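Local coordinates for protein (hdlp (histone deacetylase-like protein)) (Aquifex aeolicus, PDB 1C3P) that probably removes acetyl groups as a zinc-dependent deacetylase of the histone deacetylase family, a bacterial homologue that binds the inhibitors TSA and SAHA, at residues 281-286 with 310-315; 112-117 with 151-156. All blocks are in the same frame, centred on the assembly; numbering follows the deposited sequence.

Contact 1. Residues 281-286 with 310-315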
ATOM      1  N   ILE A 281      11.889  -0.457  11.329  1.00 18.74           N
ATOM      2  CA  ILE A 281      13.197  -0.070  10.817  1.00 18.37           C
ATOM      3  C   ILE A 281      13.084   1.282  10.103  1.00 18.54           C
ATOM      4  O   ILE A 281      13.986   2.119  10.193  1.00 19.69           O
ATOM      5  CB  ILE A 281      13.733  -1.104   9.811  1.00 19.31           C
ATOM      6  CG1 ILE A 281      14.137  -2.385  10.538  1.00 23.51           C
ATOM      7  CG2 ILE A 281      14.909  -0.527   9.053  1.00 28.87           C
ATOM      8  CD1 ILE A 281      14.630  -3.481   9.596  1.00 26.47           C
ATOM      9  N   VAL A 282      11.990   1.492   9.377  1.00 17.72           N
ATOM     10  CA  VAL A 282      11.807   2.756   8.664  1.00 14.89           C
ATOM     11  C   VAL A 282      11.684   3.885   9.684  1.00 21.79           C
ATOM     12  O   VAL A 282      12.297   4.948   9.542  1.00 25.80           O
ATOM     13  CB  VAL A 282      10.549   2.737   7.762  1.00 18.50           C
ATOM     14  CG1 VAL A 282      10.246   4.147   7.280  1.00 20.73           C
ATOM     15  CG2 VAL A 282      10.794   1.834   6.548  1.00 17.49           C
ATOM     16  N   ARG A 283      10.911   3.637  10.730  1.00 19.14           N
ATOM     17  CA  ARG A 283      10.721   4.646  11.765  1.00 23.51           C
ATOM     18  C   ARG A 283      12.016   4.971  12.511  1.00 25.44           C
ATOM     19  O   ARG A 283      12.220   6.109  12.933  1.00 23.12           O
ATOM     20  CB  ARG A 283       9.653   4.180  12.743  1.00 20.64           C
ATOM     21  CG  ARG A 283       8.268   4.051  12.112  1.00 19.65           C
ATOM     22  CD  ARG A 283       7.318   3.326  13.035  1.00 25.70           C
ATOM     23  NE  ARG A 283       6.975   4.113  14.210  1.00 36.05           N
ATOM     24  CZ  ARG A 283       6.602   3.590  15.370  1.00 34.61           C
ATOM     25  NH1 ARG A 283       6.531   2.270  15.514  1.00 35.23           N
ATOM     26  NH2 ARG A 283       6.286   4.386  16.380  1.00 29.30           N
ATOM     27  N   GLU A 284      12.884   3.980  12.681  1.00 26.79           N
ATOM     28  CA  GLU A 284      14.147   4.231  13.378  1.00 31.77           C
ATOM     29  C   GLU A 284      15.062   5.080  12.523  1.00 31.57           C
ATOM     30  O   GLU A 284      15.890   5.820  13.041  1.00 33.08           O
ATOM     31  CB  GLU A 284      14.872   2.930  13.700  1.00 30.96           C
ATOM     32  CG  GLU A 284      14.097   2.003  14.589  1.00 50.56           C
ATOM     33  CD  GLU A 284      14.824   0.701  14.806  1.00 63.75           C
ATOM     34  OE1 GLU A 284      15.128   0.019  13.804  1.00 68.93           O
ATOM     35  OE2 GLU A 284      15.089   0.362  15.977  1.00 72.01           O
ATOM     36  N   VAL A 285      14.919   4.968  11.207  1.00 23.37           N
ATOM     37  CA  VAL A 285      15.767   5.731  10.308  1.00 23.25           C
ATOM     38  C   VAL A 285      15.210   7.123  10.062  1.00 31.41           C
ATOM     39  O   VAL A 285      15.947   8.102  10.104  1.00 25.34           O
ATOM     40  CB  VAL A 285      15.937   5.026   8.934  1.00 24.77           C
ATOM     41  CG1 VAL A 285      16.792   5.880   8.011  1.00 26.98           C
ATOM     42  CG2 VAL A 285      16.589   3.654   9.116  1.00 24.98           C
ATOM     43  N   PHE A 286      13.907   7.224   9.813  1.00 27.27           N
ATOM     44  CA  PHE A 286      13.335   8.528   9.533  1.00 22.47           C
ATOM     45  C   PHE A 286      12.348   9.118  10.530  1.00 21.53           C
ATOM     46  O   PHE A 286      11.787  10.193  10.291  1.00 27.12           O
ATOM     47  CB  PHE A 286      12.702   8.521   8.137  1.00 22.26           C
ATOM     48  CG  PHE A 286      13.697   8.386   7.023  1.00 25.71           C
ATOM     49  CD1 PHE A 286      13.835   7.185   6.330  1.00 22.88           C
ATOM     50  CD2 PHE A 286      14.531   9.458   6.688  1.00 24.49           C
ATOM     51  CE1 PHE A 286      14.785   7.053   5.319  1.00 19.85           C
ATOM     52  CE2 PHE A 286      15.486   9.336   5.679  1.00 27.48           C
ATOM     53  CZ  PHE A 286      15.614   8.132   4.993  1.00 24.59           C
ATOM     54  N   TRP A 310      -1.185  -1.842  13.767  1.00 16.86           N
ATOM     55  CA  TRP A 310      -2.020  -1.007  14.635  1.00 17.86           C
ATOM     56  C   TRP A 310      -1.566  -1.116  16.097  1.00 20.86           C
ATOM     57  O   TRP A 310      -1.485  -0.108  16.808  1.00 21.38           O
ATOM     58  CB  TRP A 310      -3.491  -1.390  14.495  1.00 14.83           C
ATOM     59  CG  TRP A 310      -4.376  -0.574  15.366  1.00 16.63           C
ATOM     60  CD1 TRP A 310      -5.131  -1.026  16.410  1.00 19.82           C
ATOM     61  CD2 TRP A 310      -4.519   0.859  15.356  1.00 18.62           C
ATOM     62  NE1 TRP A 310      -5.728   0.032  17.054  1.00 25.84           N
ATOM     63  CE2 TRP A 310      -5.369   1.200  16.429  1.00 25.60           C
ATOM     64  CE3 TRP A 310      -4.009   1.886  14.547  1.00 24.06           C
ATOM     65  CZ2 TRP A 310      -5.722   2.524  16.714  1.00 26.14           C
ATOM     66  CZ3 TRP A 310      -4.356   3.199  14.828  1.00 24.89           C
ATOM     67  CH2 TRP A 310      -5.207   3.508  15.905  1.00 24.96           C
ATOM     68  N   CYS A 311      -1.252  -2.333  16.536  1.00 24.22           N
ATOM     69  CA  CYS A 311      -0.777  -2.536  17.900  1.00 27.66           C
ATOM     70  C   CYS A 311       0.518  -1.761  18.156  1.00 22.95           C
ATOM     71  O   CYS A 311       0.656  -1.142  19.206  1.00 25.47           O
ATOM     72  CB  CYS A 311      -0.584  -4.037  18.200  1.00 25.37           C
ATOM     73  SG  CYS A 311      -2.126  -4.997  18.402  1.00 27.22           S
ATOM     74  N   GLU A 312       1.457  -1.773  17.202  1.00 17.03           N
ATOM     75  CA  GLU A 312       2.721  -1.022  17.355  1.00 22.44           C
ATOM     76  C   GLU A 312       2.453   0.476  17.516  1.00 27.47           C
ATOM     77  O   GLU A 312       2.972   1.129  18.423  1.00 22.33           O
ATOM     78  CB  GLU A 312       3.614  -1.155  16.116  1.00 20.81           C
ATOM     79  CG  GLU A 312       4.996  -1.742  16.318  1.00 43.65           C
ATOM     80  CD  GLU A 312       5.783  -1.129  17.462  1.00 29.63           C
ATOM     81  OE1 GLU A 312       5.993   0.104  17.502  1.00 38.85           O
ATOM     82  OE2 GLU A 312       6.205  -1.912  18.331  1.00 53.22           O
ATOM     83  N   LEU A 313       1.661   1.031  16.603  1.00 23.82           N
ATOM     84  CA  LEU A 313       1.350   2.462  16.632  1.00 20.72           C
ATOM     85  C   LEU A 313       0.562   2.875  17.868  1.00 18.21           C
ATOM     86  O   LEU A 313       0.868   3.896  18.486  1.00 21.48           O
ATOM     87  CB  LEU A 313       0.544   2.865  15.394  1.00 27.82           C
ATOM     88  CG  LEU A 313       1.217   2.806  14.023  1.00 33.55           C
ATOM     89  CD1 LEU A 313       0.188   3.147  12.958  1.00 24.03           C
ATOM     90  CD2 LEU A 313       2.377   3.779  13.978  1.00 28.20           C
ATOM     91  N   SER A 314      -0.436   2.059  18.199  1.00 19.41           N
ATOM     92  CA  SER A 314      -1.361   2.272  19.314  1.00 28.26           C
ATOM     93  C   SER A 314      -0.706   2.057  20.677  1.00 30.18           C
ATOM     94  O   SER A 314      -1.232   2.481  21.706  1.00 25.04           O
ATOM     95  CB  SER A 314      -2.572   1.329  19.160  1.00 22.55           C
ATOM     96  OG  SER A 314      -3.534   1.524  20.178  1.00 61.92           O
ATOM     97  N   GLY A 315       0.435   1.393  20.685  1.00 28.04           N
ATOM     98  CA  GLY A 315       1.128   1.166  21.935  1.00 33.84           C
ATOM     99  C   GLY A 315       0.521   0.078  22.790  1.00 36.93           C
ATOM    100  O   GLY A 315       0.579   0.138  24.018  1.00 37.00           O
TER
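Arg-283 and Glu-312 join two helices through one salt bridge, NH1 to OE1 at 3.0 Å. The carboxylate oxygen lies at the edge of the guanidinium, almost exactly in its plane, but the N-H points at it only moderately straight, at 146°. On the acceptor side the arginine comes to OE1 from the anti direction and somewhat above the carboxylate, whose plane is turned 49° against the guanidinium. A single N-O pair is therefore used here, not the two-pronged, coplanar pairing of a bidentate bridge. The CD2 methyl of Leu-313 lies over one face of the guanidinium, 4.5 Å from CZ of Arg-283.

The backbones stay well apart, 10.8 Å between CA of Arg-283 and CA of Leu-313, and the arginine spans most of that gap. Its chain runs out from the helix and bends at chi3 (69°), which swings the guanidinium round to the carboxylate. The stronger polar partner of Arg-283 is Glu-288, just past the end of its helix, whose OE2 forms a salt bridge with NH2; NH1 also makes a weak hydrogen bond to Asn-280. Held between two carboxylates, the guanidinium is probably restricted in rotation.

Glu-312 rests on Leu-276 and Asn-280, and Leu-313 on Phe-279, so helix 299-314 meets helix 272-286 along more than this pair. In the alpha/beta fold, helix 272-286 lies between helix 299-314 and helix 228-245, which Ile-281 and Val-285 touch, while Val-282 and Phe-286 pack down on Tyr-251 of strand 250-254.

Contact 2. Residues 112-117 with 151-156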
ATOM      1  N   GLN A 112      -6.831  12.878   4.968  1.00 16.82           N
ATOM      2  CA  GLN A 112      -7.111  12.929   6.400  1.00 20.13           C
ATOM      3  C   GLN A 112      -5.901  12.448   7.188  1.00 23.99           C
ATOM      4  O   GLN A 112      -5.560  13.014   8.219  1.00 17.94           O
ATOM      5  CB  GLN A 112      -8.330  12.073   6.746  1.00 22.39           C
ATOM      6  CG  GLN A 112      -9.607  12.555   6.089  1.00 21.17           C
ATOM      7  CD  GLN A 112     -10.781  11.674   6.409  1.00 24.82           C
ATOM      8  OE1 GLN A 112     -11.508  11.902   7.388  1.00 25.62           O
ATOM      9  NE2 GLN A 112     -10.969  10.639   5.601  1.00 13.16           N
ATOM     10  N   ALA A 113      -5.259  11.384   6.722  1.00 15.60           N
ATOM     11  CA  ALA A 113      -4.068  10.898   7.418  1.00 15.04           C
ATOM     12  C   ALA A 113      -3.011  11.999   7.441  1.00 14.84           C
ATOM     13  O   ALA A 113      -2.328  12.211   8.443  1.00 21.05           O
ATOM     14  CB  ALA A 113      -3.512   9.673   6.726  1.00 18.65           C
ATOM     15  N   ILE A 114      -2.854  12.693   6.328  1.00 16.45           N
ATOM     16  CA  ILE A 114      -1.866  13.761   6.300  1.00 15.38           C
ATOM     17  C   ILE A 114      -2.282  14.904   7.221  1.00 18.02           C
ATOM     18  O   ILE A 114      -1.441  15.471   7.940  1.00 20.38           O
ATOM     19  CB  ILE A 114      -1.648  14.278   4.887  1.00 15.22           C
ATOM     20  CG1 ILE A 114      -1.036  13.149   4.035  1.00 19.28           C
ATOM     21  CG2 ILE A 114      -0.694  15.477   4.920  1.00 15.72           C
ATOM     22  CD1 ILE A 114      -1.083  13.433   2.514  1.00 13.43           C
ATOM     23  N   GLU A 115      -3.571  15.239   7.214  1.00 15.27           N
ATOM     24  CA  GLU A 115      -4.080  16.311   8.090  1.00 21.48           C
ATOM     25  C   GLU A 115      -3.744  16.000   9.547  1.00 23.55           C
ATOM     26  O   GLU A 115      -3.289  16.869  10.295  1.00 23.03           O
ATOM     27  CB  GLU A 115      -5.603  16.470   7.953  1.00 21.76           C
ATOM     28  CG  GLU A 115      -6.061  17.084   6.647  1.00 15.78           C
ATOM     29  CD  GLU A 115      -7.572  17.027   6.460  1.00 20.04           C
ATOM     30  OE1 GLU A 115      -8.284  16.480   7.336  1.00 21.48           O
ATOM     31  OE2 GLU A 115      -8.056  17.521   5.425  1.00 26.59           O
ATOM     32  N   GLU A 116      -3.976  14.754   9.944  1.00 22.73           N
ATOM     33  CA  GLU A 116      -3.705  14.327  11.312  1.00 20.54           C
ATOM     34  C   GLU A 116      -2.232  14.412  11.648  1.00 25.39           C
ATOM     35  O   GLU A 116      -1.864  14.867  12.735  1.00 22.87           O
ATOM     36  CB  GLU A 116      -4.198  12.906  11.522  1.00 18.40           C
ATOM     37  CG  GLU A 116      -5.701  12.791  11.533  1.00 19.76           C
ATOM     38  CD  GLU A 116      -6.320  13.720  12.563  1.00 27.24           C
ATOM     39  OE1 GLU A 116      -5.970  13.610  13.754  1.00 18.44           O
ATOM     40  OE2 GLU A 116      -7.147  14.563  12.181  1.00 23.17           O
ATOM     41  N   PHE A 117      -1.389  13.974  10.718  1.00 18.78           N
ATOM     42  CA  PHE A 117       0.045  14.022  10.941  1.00 22.11           C
ATOM     43  C   PHE A 117       0.515  15.462  11.138  1.00 23.87           C
ATOM     44  O   PHE A 117       1.357  15.735  11.995  1.00 24.40           O
ATOM     45  CB  PHE A 117       0.792  13.426   9.754  1.00 23.14           C
ATOM     46  CG  PHE A 117       2.282  13.371   9.951  1.00 24.06           C
ATOM     47  CD1 PHE A 117       2.852  12.383  10.744  1.00 19.67           C
ATOM     48  CD2 PHE A 117       3.112  14.332   9.372  1.00 24.08           C
ATOM     49  CE1 PHE A 117       4.236  12.345  10.963  1.00 23.68           C
ATOM     50  CE2 PHE A 117       4.495  14.303   9.585  1.00 24.04           C
ATOM     51  CZ  PHE A 117       5.054  13.308  10.381  1.00 19.62           C
ATOM     52  N   ILE A 151       1.037  13.542  -1.885  1.00 16.67           N
ATOM     53  CA  ILE A 151       2.325  14.212  -2.029  1.00 19.56           C
ATOM     54  C   ILE A 151       2.129  15.605  -2.628  1.00 22.66           C
ATOM     55  O   ILE A 151       2.781  16.553  -2.203  1.00 20.08           O
ATOM     56  CB  ILE A 151       3.276  13.360  -2.885  1.00 16.46           C
ATOM     57  CG1 ILE A 151       3.687  12.109  -2.087  1.00 12.31           C
ATOM     58  CG2 ILE A 151       4.507  14.182  -3.321  1.00 17.93           C
ATOM     59  CD1 ILE A 151       4.416  11.065  -2.924  1.00 18.71           C
ATOM     60  N   GLU A 152       1.231  15.738  -3.601  1.00 19.71           N
ATOM     61  CA  GLU A 152       0.975  17.043  -4.202  1.00 13.85           C
ATOM     62  C   GLU A 152       0.280  17.924  -3.182  1.00 16.85           C
ATOM     63  O   GLU A 152       0.444  19.144  -3.171  1.00 19.25           O
ATOM     64  CB  GLU A 152       0.111  16.906  -5.454  1.00 20.21           C
ATOM     65  CG  GLU A 152       0.878  16.310  -6.619  1.00 22.16           C
ATOM     66  CD  GLU A 152       1.958  17.238  -7.142  1.00 26.94           C
ATOM     67  OE1 GLU A 152       2.755  16.787  -7.981  1.00 25.03           O
ATOM     68  OE2 GLU A 152       2.003  18.416  -6.730  1.00 24.95           O
ATOM     69  N   TYR A 153      -0.485  17.298  -2.291  1.00 14.74           N
ATOM     70  CA  TYR A 153      -1.161  18.060  -1.244  1.00 17.71           C
ATOM     71  C   TYR A 153      -0.064  18.706  -0.382  1.00 20.00           C
ATOM     72  O   TYR A 153      -0.135  19.889  -0.033  1.00 19.61           O
ATOM     73  CB  TYR A 153      -2.030  17.112  -0.394  1.00 13.26           C
ATOM     74  CG  TYR A 153      -2.654  17.763   0.819  1.00 16.36           C
ATOM     75  CD1 TYR A 153      -3.873  18.447   0.739  1.00 18.41           C
ATOM     76  CD2 TYR A 153      -2.008  17.706   2.049  1.00 21.16           C
ATOM     77  CE1 TYR A 153      -4.426  19.056   1.885  1.00 21.03           C
ATOM     78  CE2 TYR A 153      -2.540  18.298   3.176  1.00 19.76           C
ATOM     79  CZ  TYR A 153      -3.738  18.965   3.103  1.00 25.97           C
ATOM     80  OH  TYR A 153      -4.232  19.509   4.268  1.00 23.15           O
ATOM     81  N   LEU A 154       0.962  17.927  -0.054  1.00 17.78           N
ATOM     82  CA  LEU A 154       2.067  18.430   0.763  1.00 17.26           C
ATOM     83  C   LEU A 154       2.880  19.497   0.006  1.00 19.69           C
ATOM     84  O   LEU A 154       3.299  20.506   0.591  1.00 22.91           O
ATOM     85  CB  LEU A 154       2.968  17.264   1.194  1.00 20.44           C
ATOM     86  CG  LEU A 154       2.386  16.345   2.282  1.00 19.57           C
ATOM     87  CD1 LEU A 154       3.186  15.038   2.372  1.00 22.48           C
ATOM     88  CD2 LEU A 154       2.395  17.103   3.634  1.00 20.84           C
ATOM     89  N   ARG A 155       3.112  19.287  -1.287  1.00 20.88           N
ATOM     90  CA  ARG A 155       3.856  20.290  -2.056  1.00 22.64           C
ATOM     91  C   ARG A 155       3.110  21.620  -2.013  1.00 28.00           C
ATOM     92  O   ARG A 155       3.726  22.680  -1.857  1.00 28.05           O
ATOM     93  CB  ARG A 155       4.062  19.834  -3.510  1.00 25.69           C
ATOM     94  CG  ARG A 155       4.880  18.527  -3.615  1.00 27.64           C
ATOM     95  CD  ARG A 155       5.028  18.021  -5.044  1.00 25.67           C
ATOM     96  NE  ARG A 155       6.104  18.688  -5.761  1.00 30.88           N
ATOM     97  CZ  ARG A 155       6.374  18.498  -7.046  1.00 36.28           C
ATOM     98  NH1 ARG A 155       5.633  17.659  -7.765  1.00 26.96           N
ATOM     99  NH2 ARG A 155       7.412  19.118  -7.599  1.00 27.33           N
ATOM    100  N   LYS A 156       1.785  21.579  -2.129  1.00 23.53           N
ATOM    101  CA  LYS A 156       1.020  22.821  -2.095  1.00 26.79           C
ATOM    102  C   LYS A 156       1.140  23.508  -0.733  1.00 26.40           C
ATOM    103  O   LYS A 156       1.046  24.736  -0.641  1.00 26.19           O
ATOM    104  CB  LYS A 156      -0.452  22.575  -2.451  1.00 26.01           C
ATOM    105  CG  LYS A 156      -1.265  23.873  -2.545  1.00 29.70           C
ATOM    106  CD  LYS A 156      -2.627  23.663  -3.167  1.00 28.77           C
ATOM    107  CE  LYS A 156      -2.507  23.228  -4.628  1.00 39.79           C
ATOM    108  NZ  LYS A 156      -1.828  24.258  -5.483  1.00 36.33           N
TER
HETATM  109  O   HOH W   1      -6.905  19.609   4.325  1.00 37.03           O
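The ring of Tyr-153 meets the CG2 methyl of Ile-114 obliquely, with CE2 of the ring 3.8 Å from that methyl, while its hydroxyl end reaches Glu-115. Ring and carboxylate of Glu-115 are inclined at 53°, the two side chains run nearly perpendicular, and OH of Tyr-153 comes within 3.9 Å of CG of Glu-115. This is helix-helix packing on the parallel sheet of the arginase-like alpha/beta fold of histone deacetylases: helices 98-118 and 146-156 run in roughly the same direction, with segment axes 10.8 Å apart and crossing at -41°.

Ile-114 carries the apolar part. Its CG2 touches two neighbours at once, the tyrosine ring and CD2 of Leu-154, the latter at 3.7 Å. Tyr-153 and Ile-114 lie alongside one another, pointing opposite ways. Tyr-153 extends with CG anti to its own N (chi1 173°), which carries the ring across to the other helix and its hydroxyl to the partly exposed margin, beside Glu-115. Leu-154 also packs on Val-250 and Leu-252 of strand 250-254, and Phe-117 reaches Val-250, so next to the isoleucine the interface merges with the sheet.

Toward the partly exposed side the chemistry turns polar. The straight chain of Glu-115 brings its carboxylate to Arg-50, the strongest polar partner of Glu-115, whose NH2 forms a salt bridge with OE2. The same oxygen takes part in a link between the helices: one water donates to OE2 of Glu-115 at 2.6 Å and is hydrogen-bonded to OH of Tyr-153 at 2.7 Å.

Overall arrangement
Both contacts pair neighbouring helices, and in each at least one helix packs on strand 250-254: contact 1 on Tyr-251 and Leu-253, contact 2 on Val-250 and Leu-252, alternate residues consistent with opposite faces of the sheet. They share no helix: contact 2 joins 98-118 to 146-156, contact 1 joins 272-286 to 299-314. Their centres lie about 19 Å apart. Each is partly buried and away from the zinc-binding residues. Contact 1 bridges widely spaced backbones with a direct charge pair beside a leucine methyl, whereas contact 2 brings its backbones nearer, packs apolar groups between them and buries more surface. In contact 2 the polar groups gather at the margin, linked through water instead of directly.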